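Local coordinates for ORF10 (Moritella marina, PDB 6RIW), which probably catalyses chain-extending condensation of acyl groups in polyunsaturated fatty acid synthesis, this piece being its ketosynthase-chain length factor didomain, at residues 570-582 with 679-693. Sequence-based numbering, arbitrary orientation.
Sequences LVEGRNVAVLVAM and LFQTSDVEAVIIAAV
A bend at chi2 of Arg574 (-72°) turns its chain so that the guanidinium comes beside Glu686, whose CG lies beside its own backbone N with the chain extended beyond it, and the two side chains meet at about a right angle. NH1 reaches the syn side of the carboxylate, tilted slightly out of its plane, 3.2 Å from Glu686 OE1, in a salt bridge whose group planes are 43° apart. The methylenes of Arg574 also pass beside the carboxylate, while Val571 CG1 lies over one guanidinium face. A leucine in place of Glu686 would probably leave the Arg574 guanidinium without this charged mate and more able to turn. The hydrogen bond from Glu686 N to Asn575 O, 2.9 Å, is nearly straight and begins the pairing of the two segments. Beyond it, parallel strands 576-581 and 687-693 illustrate how a buried sheet is knit: the N-H groups of Ala577, Leu579 and Ala581 go to O of Ala687, Ile689 and Ala691, and their carbonyls take N-H from Ile689, Ala691 and Val693, so every second residue is a partner. The side chains of these three share a face with Val688, Ile690 and Ala692; there Leu579 CD1 packs 3.9 Å from Val688 CG1, and Ala577 CB sits 4.1 Å from Leu679 CD1 of the preceding helix. On the opposite face Leu570 straddles two residues, CD2 against Ala687 CB and CD1 against Ile689 CG1, both at 3.9 Å. Layered packing of this kind is characteristic of the thiolase-like fold, here in the second ketosynthase-like region of the chain. Helix 668-682 backs Ala581, Ile690 and Ala692, helix 642-653 packs against Val578 and Val580, helix 552-567 against Val580 and Ile689, and strands 659-663 and 741-752 extend the pairing beyond 576-581 and 687-694 respectively.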
ATOM      1  N   LEU A 570      -0.532 -24.444  10.468  1.00 19.06           N
ATOM      2  CA  LEU A 570       0.582 -23.616  10.905  1.00 17.15           C
ATOM      3  C   LEU A 570       0.708 -23.628  12.432  1.00 18.42           C
ATOM      4  O   LEU A 570      -0.235 -23.935  13.160  1.00 16.96           O
ATOM      5  CB  LEU A 570       0.420 -22.183  10.390  1.00 16.80           C
ATOM      6  CG  LEU A 570       0.481 -22.033   8.861  1.00 17.81           C
ATOM      7  CD1 LEU A 570       0.569 -20.566   8.463  1.00 18.19           C
ATOM      8  CD2 LEU A 570       1.652 -22.817   8.253  1.00 18.55           C
ATOM      9  N   VAL A 571       1.898 -23.257  12.901  1.00 19.83           N
ATOM     10  CA  VAL A 571       2.283 -23.292  14.313  1.00 22.61           C
ATOM     11  C   VAL A 571       2.716 -21.894  14.740  1.00 21.97           C
ATOM     12  O   VAL A 571       3.516 -21.253  14.047  1.00 20.07           O
ATOM     13  CB  VAL A 571       3.431 -24.295  14.548  1.00 23.25           C
ATOM     14  CG1 VAL A 571       3.887 -24.261  16.011  1.00 24.92           C
ATOM     15  CG2 VAL A 571       2.999 -25.705  14.131  1.00 23.13           C
ATOM     16  N   GLU A 572       2.226 -21.448  15.900  1.00 22.13           N
ATOM     17  CA  GLU A 572       2.584 -20.137  16.428  1.00 22.80           C
ATOM     18  C   GLU A 572       4.074 -20.041  16.745  1.00 24.82           C
ATOM     19  O   GLU A 572       4.741 -21.038  17.049  1.00 21.27           O
ATOM     20  CB  GLU A 572       1.765 -19.835  17.688  1.00 26.73           C
ATOM     21  CG  GLU A 572       0.268 -20.017  17.499  1.00 29.53           C
ATOM     22  CD  GLU A 572      -0.572 -19.554  18.699  1.00 42.11           C
ATOM     23  OE1 GLU A 572      -0.038 -19.453  19.835  1.00 36.71           O
ATOM     24  OE2 GLU A 572      -1.783 -19.301  18.494  1.00 43.75           O
ATOM     25  N   GLY A 573       4.599 -18.819  16.650  1.00 20.99           N
ATOM     26  CA  GLY A 573       5.966 -18.538  17.036  1.00 22.06           C
ATOM     27  C   GLY A 573       7.018 -18.821  15.993  1.00 24.65           C
ATOM     28  O   GLY A 573       8.203 -18.862  16.326  1.00 25.83           O
ATOM     29  N   ARG A 574       6.631 -18.997  14.735  1.00 21.10           N
ATOM     30  CA  ARG A 574       7.536 -19.445  13.692  1.00 20.20           C
ATOM     31  C   ARG A 574       7.840 -18.317  12.714  1.00 19.92           C
ATOM     32  O   ARG A 574       7.171 -17.283  12.691  1.00 16.53           O
ATOM     33  CB  ARG A 574       6.935 -20.640  12.947  1.00 23.71           C
ATOM     34  CG  ARG A 574       6.681 -21.846  13.843  1.00 28.68           C
ATOM     35  CD  ARG A 574       8.001 -22.520  14.248  1.00 31.88           C
ATOM     36  NE  ARG A 574       7.762 -23.791  14.938  1.00 37.83           N
ATOM     37  CZ  ARG A 574       7.417 -24.922  14.329  1.00 38.92           C
ATOM     38  NH1 ARG A 574       7.270 -24.956  13.013  1.00 37.96           N
ATOM     39  NH2 ARG A 574       7.224 -26.031  15.037  1.00 40.97           N
ATOM     40  N   ASN A 575       8.880 -18.538  11.913  1.00 18.66           N
ATOM     41  CA  ASN A 575       9.346 -17.610  10.886  1.00 20.05           C
ATOM     42  C   ASN A 575       8.417 -17.800   9.692  1.00 16.99           C
ATOM     43  O   ASN A 575       8.681 -18.604   8.805  1.00 18.77           O
ATOM     44  CB  ASN A 575      10.803 -17.904  10.533  1.00 21.83           C
ATOM     45  CG  ASN A 575      11.395 -16.913   9.523  1.00 20.60           C
ATOM     46  OD1 ASN A 575      10.738 -15.962   9.096  1.00 20.90           O
ATOM     47  ND2 ASN A 575      12.648 -17.142   9.139  1.00 21.80           N
ATOM     48  N   VAL A 576       7.283 -17.107   9.718  1.00 15.94           N
ATOM     49  CA  VAL A 576       6.268 -17.181   8.668  1.00 16.57           C
ATOM     50  C   VAL A 576       6.008 -15.768   8.184  1.00 16.09           C
ATOM     51  O   VAL A 576       5.895 -14.840   8.999  1.00 15.53           O
ATOM     52  CB  VAL A 576       4.964 -17.828   9.178  1.00 14.62           C
ATOM     53  CG1 VAL A 576       3.770 -17.629   8.193  1.00 12.67           C
ATOM     54  CG2 VAL A 576       5.183 -19.309   9.418  1.00 15.83           C
ATOM     55  N   ALA A 577       5.908 -15.604   6.863  1.00 13.79           N
ATOM     56  CA  ALA A 577       5.609 -14.310   6.252  1.00 14.65           C
ATOM     57  C   ALA A 577       4.116 -14.163   5.946  1.00 15.18           C
ATOM     58  O   ALA A 577       3.409 -15.139   5.686  1.00 11.51           O
ATOM     59  CB  ALA A 577       6.419 -14.119   4.969  1.00 12.03           C
ATOM     60  N   VAL A 578       3.636 -12.921   5.987  1.00 13.52           N
ATOM     61  CA  VAL A 578       2.241 -12.606   5.683  1.00 12.49           C
ATOM     62  C   VAL A 578       2.244 -11.536   4.596  1.00 15.05           C
ATOM     63  O   VAL A 578       2.769 -10.435   4.814  1.00 15.77           O
ATOM     64  CB  VAL A 578       1.473 -12.120   6.924  1.00 14.58           C
ATOM     65  CG1 VAL A 578       0.008 -11.847   6.587  1.00 13.51           C
ATOM     66  CG2 VAL A 578       1.533 -13.162   8.075  1.00 14.52           C
ATOM     67  N   LEU A 579       1.710 -11.865   3.419  1.00 11.90           N
ATOM     68  CA  LEU A 579       1.618 -10.919   2.318  1.00 11.11           C
ATOM     69  C   LEU A 579       0.147 -10.639   2.072  1.00 12.96           C
ATOM     70  O   LEU A 579      -0.640 -11.578   1.921  1.00 15.45           O
ATOM     71  CB  LEU A 579       2.262 -11.484   1.042  1.00 11.66           C
ATOM     72  CG  LEU A 579       3.680 -12.052   1.175  1.00 14.83           C
ATOM     73  CD1 LEU A 579       4.113 -12.579  -0.167  1.00 11.47           C
ATOM     74  CD2 LEU A 579       4.662 -10.972   1.654  1.00 14.78           C
ATOM     75  N   VAL A 580      -0.244  -9.367   2.059  1.00 10.88           N
ATOM     76  CA  VAL A 580      -1.650  -9.036   1.832  1.00 10.08           C
ATOM     77  C   VAL A 580      -1.761  -8.296   0.500  1.00 11.15           C
ATOM     78  O   VAL A 580      -1.293  -7.161   0.369  1.00 10.61           O
ATOM     79  CB  VAL A 580      -2.232  -8.201   2.979  1.00 13.18           C
ATOM     80  CG1 VAL A 580      -3.696  -7.856   2.696  1.00 12.31           C
ATOM     81  CG2 VAL A 580      -2.104  -8.967   4.310  1.00 15.87           C
ATOM     82  N   ALA A 581      -2.408  -8.930  -0.473  1.00  9.89           N
ATOM     83  CA  ALA A 581      -2.731  -8.290  -1.740  1.00  9.88           C
ATOM     84  C   ALA A 581      -3.926  -7.367  -1.554  1.00 12.74           C
ATOM     85  O   ALA A 581      -4.980  -7.796  -1.079  1.00 11.10           O
ATOM     86  CB  ALA A 581      -3.035  -9.350  -2.801  1.00 10.73           C
ATOM     87  N   MET A 582      -3.763  -6.094  -1.897  1.00 12.58           N
ATOM     88  CA  MET A 582      -4.840  -5.146  -1.648  1.00 12.76           C
ATOM     89  C   MET A 582      -4.550  -3.887  -2.444  1.00 13.10           C
ATOM     90  O   MET A 582      -3.462  -3.713  -2.995  1.00 12.82           O
ATOM     91  CB  MET A 582      -4.972  -4.842  -0.147  1.00 13.82           C
ATOM     92  CG  MET A 582      -3.639  -4.400   0.509  1.00 12.94           C
ATOM     93  SD  MET A 582      -3.207  -2.650   0.200  1.00 19.72           S
ATOM     94  CE  MET A 582      -4.208  -1.849   1.495  1.00 16.25           C
ATOM     95  N   LEU A 679      10.791 -15.497  -1.725  1.00 12.05           N
ATOM     96  CA  LEU A 679      11.118 -15.547  -0.300  1.00 16.33           C
ATOM     97  C   LEU A 679      11.663 -16.919   0.098  1.00 16.55           C
ATOM     98  O   LEU A 679      12.589 -17.024   0.914  1.00 16.63           O
ATOM     99  CB  LEU A 679       9.886 -15.187   0.537  1.00 14.55           C
ATOM    100  CG  LEU A 679       9.492 -13.698   0.544  1.00 13.29           C
ATOM    101  CD1 LEU A 679       8.226 -13.499   1.376  1.00 17.01           C
ATOM    102  CD2 LEU A 679      10.607 -12.802   1.087  1.00 18.77           C
ATOM    103  N   PHE A 680      11.103 -17.986  -0.465  1.00 15.27           N
ATOM    104  CA  PHE A 680      11.618 -19.314  -0.154  1.00 16.38           C
ATOM    105  C   PHE A 680      13.010 -19.517  -0.740  1.00 18.61           C
ATOM    106  O   PHE A 680      13.829 -20.235  -0.155  1.00 19.48           O
ATOM    107  CB  PHE A 680      10.651 -20.382  -0.655  1.00 14.85           C
ATOM    108  CG  PHE A 680       9.362 -20.454   0.127  1.00 14.35           C
ATOM    109  CD1 PHE A 680       9.370 -20.583   1.499  1.00 14.29           C
ATOM    110  CD2 PHE A 680       8.139 -20.415  -0.536  1.00 14.31           C
ATOM    111  CE1 PHE A 680       8.176 -20.671   2.222  1.00 14.92           C
ATOM    112  CE2 PHE A 680       6.940 -20.494   0.168  1.00 15.63           C
ATOM    113  CZ  PHE A 680       6.958 -20.623   1.553  1.00 16.07           C
ATOM    114  N   GLN A 681      13.315 -18.875  -1.873  1.00 17.08           N
ATOM    115  CA  GLN A 681      14.646 -19.020  -2.454  1.00 17.71           C
ATOM    116  C   GLN A 681      15.715 -18.286  -1.657  1.00 21.27           C
ATOM    117  O   GLN A 681      16.887 -18.679  -1.694  1.00 19.79           O
ATOM    118  CB  GLN A 681      14.662 -18.493  -3.888  1.00 16.08           C
ATOM    119  CG  GLN A 681      13.895 -19.342  -4.884  1.00 18.92           C
ATOM    120  CD  GLN A 681      14.007 -18.776  -6.275  1.00 23.17           C
ATOM    121  OE1 GLN A 681      13.204 -17.943  -6.669  1.00 23.64           O
ATOM    122  NE2 GLN A 681      15.030 -19.187  -7.009  1.00 19.16           N
ATOM    123  N   THR A 682      15.361 -17.189  -0.984  1.00 19.22           N
ATOM    124  CA  THR A 682      16.372 -16.283  -0.449  1.00 17.63           C
ATOM    125  C   THR A 682      16.394 -16.210   1.070  1.00 21.03           C
ATOM    126  O   THR A 682      17.233 -15.486   1.621  1.00 27.20           O
ATOM    127  CB  THR A 682      16.190 -14.863  -1.010  1.00 21.09           C
ATOM    128  OG1 THR A 682      14.908 -14.345  -0.625  1.00 21.64           O
ATOM    129  CG2 THR A 682      16.279 -14.865  -2.519  1.00 19.47           C
ATOM    130  N   SER A 683      15.518 -16.922   1.768  1.00 18.27           N
ATOM    131  CA  SER A 683      15.447 -16.795   3.217  1.00 22.18           C
ATOM    132  C   SER A 683      15.072 -18.149   3.787  1.00 21.97           C
ATOM    133  O   SER A 683      14.886 -19.121   3.046  1.00 21.50           O
ATOM    134  CB  SER A 683      14.440 -15.718   3.652  1.00 25.04           C
ATOM    135  OG  SER A 683      13.109 -16.177   3.500  1.00 21.82           O
ATOM    136  N   ASP A 684      14.972 -18.215   5.115  1.00 21.36           N
ATOM    137  CA  ASP A 684      14.615 -19.448   5.811  1.00 24.44           C
ATOM    138  C   ASP A 684      13.151 -19.485   6.228  1.00 24.04           C
ATOM    139  O   ASP A 684      12.762 -20.345   7.031  1.00 20.44           O
ATOM    140  CB  ASP A 684      15.507 -19.640   7.041  1.00 27.99           C
ATOM    141  CG  ASP A 684      16.971 -19.705   6.675  1.00 39.50           C
ATOM    142  OD1 ASP A 684      17.291 -20.314   5.624  1.00 37.71           O
ATOM    143  OD2 ASP A 684      17.794 -19.131   7.429  1.00 48.49           O
ATOM    144  N   VAL A 685      12.329 -18.578   5.696  1.00 20.26           N
ATOM    145  CA  VAL A 685      10.916 -18.572   6.025  1.00 18.46           C
ATOM    146  C   VAL A 685      10.317 -19.953   5.761  1.00 16.69           C
ATOM    147  O   VAL A 685      10.638 -20.615   4.766  1.00 19.44           O
ATOM    148  CB  VAL A 685      10.220 -17.456   5.222  1.00 17.20           C
ATOM    149  CG1 VAL A 685      10.228 -17.772   3.716  1.00 17.89           C
ATOM    150  CG2 VAL A 685       8.831 -17.217   5.738  1.00 20.96           C
ATOM    151  N   GLU A 686       9.473 -20.414   6.683  1.00 17.42           N
ATOM    152  CA  GLU A 686       8.915 -21.767   6.621  1.00 16.43           C
ATOM    153  C   GLU A 686       7.610 -21.850   5.834  1.00 18.53           C
ATOM    154  O   GLU A 686       7.293 -22.907   5.267  1.00 19.02           O
ATOM    155  CB  GLU A 686       8.646 -22.280   8.041  1.00 24.20           C
ATOM    156  CG  GLU A 686       9.879 -22.367   8.915  1.00 27.70           C
ATOM    157  CD  GLU A 686       9.537 -22.467  10.403  1.00 34.74           C
ATOM    158  OE1 GLU A 686       8.517 -23.122  10.740  1.00 28.70           O
ATOM    159  OE2 GLU A 686      10.291 -21.884  11.229  1.00 37.71           O
ATOM    160  N   ALA A 687       6.817 -20.782   5.835  1.00 15.01           N
ATOM    161  CA  ALA A 687       5.551 -20.755   5.100  1.00 12.42           C
ATOM    162  C   ALA A 687       5.226 -19.304   4.805  1.00 14.70           C
ATOM    163  O   ALA A 687       5.775 -18.392   5.432  1.00 15.45           O
ATOM    164  CB  ALA A 687       4.390 -21.389   5.877  1.00 13.72           C
ATOM    165  N   VAL A 688       4.316 -19.098   3.853  1.00 14.44           N
ATOM    166  CA  VAL A 688       3.850 -17.756   3.512  1.00 13.62           C
ATOM    167  C   VAL A 688       2.333 -17.784   3.452  1.00 13.48           C
ATOM    168  O   VAL A 688       1.750 -18.648   2.783  1.00 13.86           O
ATOM    169  CB  VAL A 688       4.431 -17.261   2.173  1.00 14.70           C
ATOM    170  CG1 VAL A 688       3.815 -15.907   1.782  1.00 12.41           C
ATOM    171  CG2 VAL A 688       5.960 -17.175   2.229  1.00 12.91           C
ATOM    172  N   ILE A 689       1.699 -16.888   4.200  1.00  9.91           N
ATOM    173  CA  ILE A 689       0.264 -16.663   4.080  1.00 11.77           C
ATOM    174  C   ILE A 689       0.094 -15.594   3.020  1.00 12.20           C
ATOM    175  O   ILE A 689       0.684 -14.513   3.134  1.00 12.24           O
ATOM    176  CB  ILE A 689      -0.345 -16.198   5.410  1.00 13.21           C
ATOM    177  CG1 ILE A 689      -0.114 -17.238   6.506  1.00 14.89           C
ATOM    178  CG2 ILE A 689      -1.823 -15.902   5.232  1.00 12.36           C
ATOM    179  CD1 ILE A 689      -0.758 -16.882   7.835  1.00 13.15           C
ATOM    180  N   ILE A 690      -0.693 -15.880   1.985  1.00 12.25           N
ATOM    181  CA  ILE A 690      -1.063 -14.842   1.020  1.00 10.35           C
ATOM    182  C   ILE A 690      -2.544 -14.567   1.211  1.00 11.23           C
ATOM    183  O   ILE A 690      -3.376 -15.429   0.928  1.00 10.59           O
ATOM    184  CB  ILE A 690      -0.771 -15.237  -0.428  1.00 10.91           C
ATOM    185  CG1 ILE A 690       0.713 -15.611  -0.578  1.00 10.17           C
ATOM    186  CG2 ILE A 690      -1.154 -14.042  -1.349  1.00 12.62           C
ATOM    187  CD1 ILE A 690       1.089 -16.067  -1.989  1.00 11.82           C
ATOM    188  N   ALA A 691      -2.874 -13.387   1.721  1.00  9.65           N
ATOM    189  CA  ALA A 691      -4.268 -13.001   1.887  1.00 10.06           C
ATOM    190  C   ALA A 691      -4.592 -11.899   0.889  1.00  9.76           C
ATOM    191  O   ALA A 691      -3.705 -11.238   0.325  1.00 13.57           O
ATOM    192  CB  ALA A 691      -4.557 -12.542   3.325  1.00 13.32           C
ATOM    193  N   ALA A 692      -5.872 -11.725   0.630  1.00  9.65           N
ATOM    194  CA  ALA A 692      -6.272 -10.727  -0.349  1.00  8.93           C
ATOM    195  C   ALA A 692      -7.608 -10.178   0.094  1.00 12.74           C
ATOM    196  O   ALA A 692      -8.451 -10.937   0.562  1.00 10.56           O
ATOM    197  CB  ALA A 692      -6.403 -11.326  -1.751  1.00 11.10           C
ATOM    198  N   VAL A 693      -7.821  -8.877  -0.085  1.00 10.36           N
ATOM    199  CA  VAL A 693      -9.106  -8.297   0.287  1.00  9.05           C
ATOM    200  C   VAL A 693      -9.381  -7.110  -0.619  1.00 10.78           C
ATOM    201  O   VAL A 693      -8.489  -6.298  -0.899  1.00 10.84           O
ATOM    202  CB  VAL A 693      -9.151  -7.891   1.776  1.00 10.71           C
ATOM    203  CG1 VAL A 693      -8.008  -6.941   2.134  1.00 12.01           C
ATOM    204  CG2 VAL A 693     -10.501  -7.264   2.132  1.00 11.52           C
TER
HETATM  205  O   HOH W   1      14.938 -15.601   7.367  1.00 28.83           O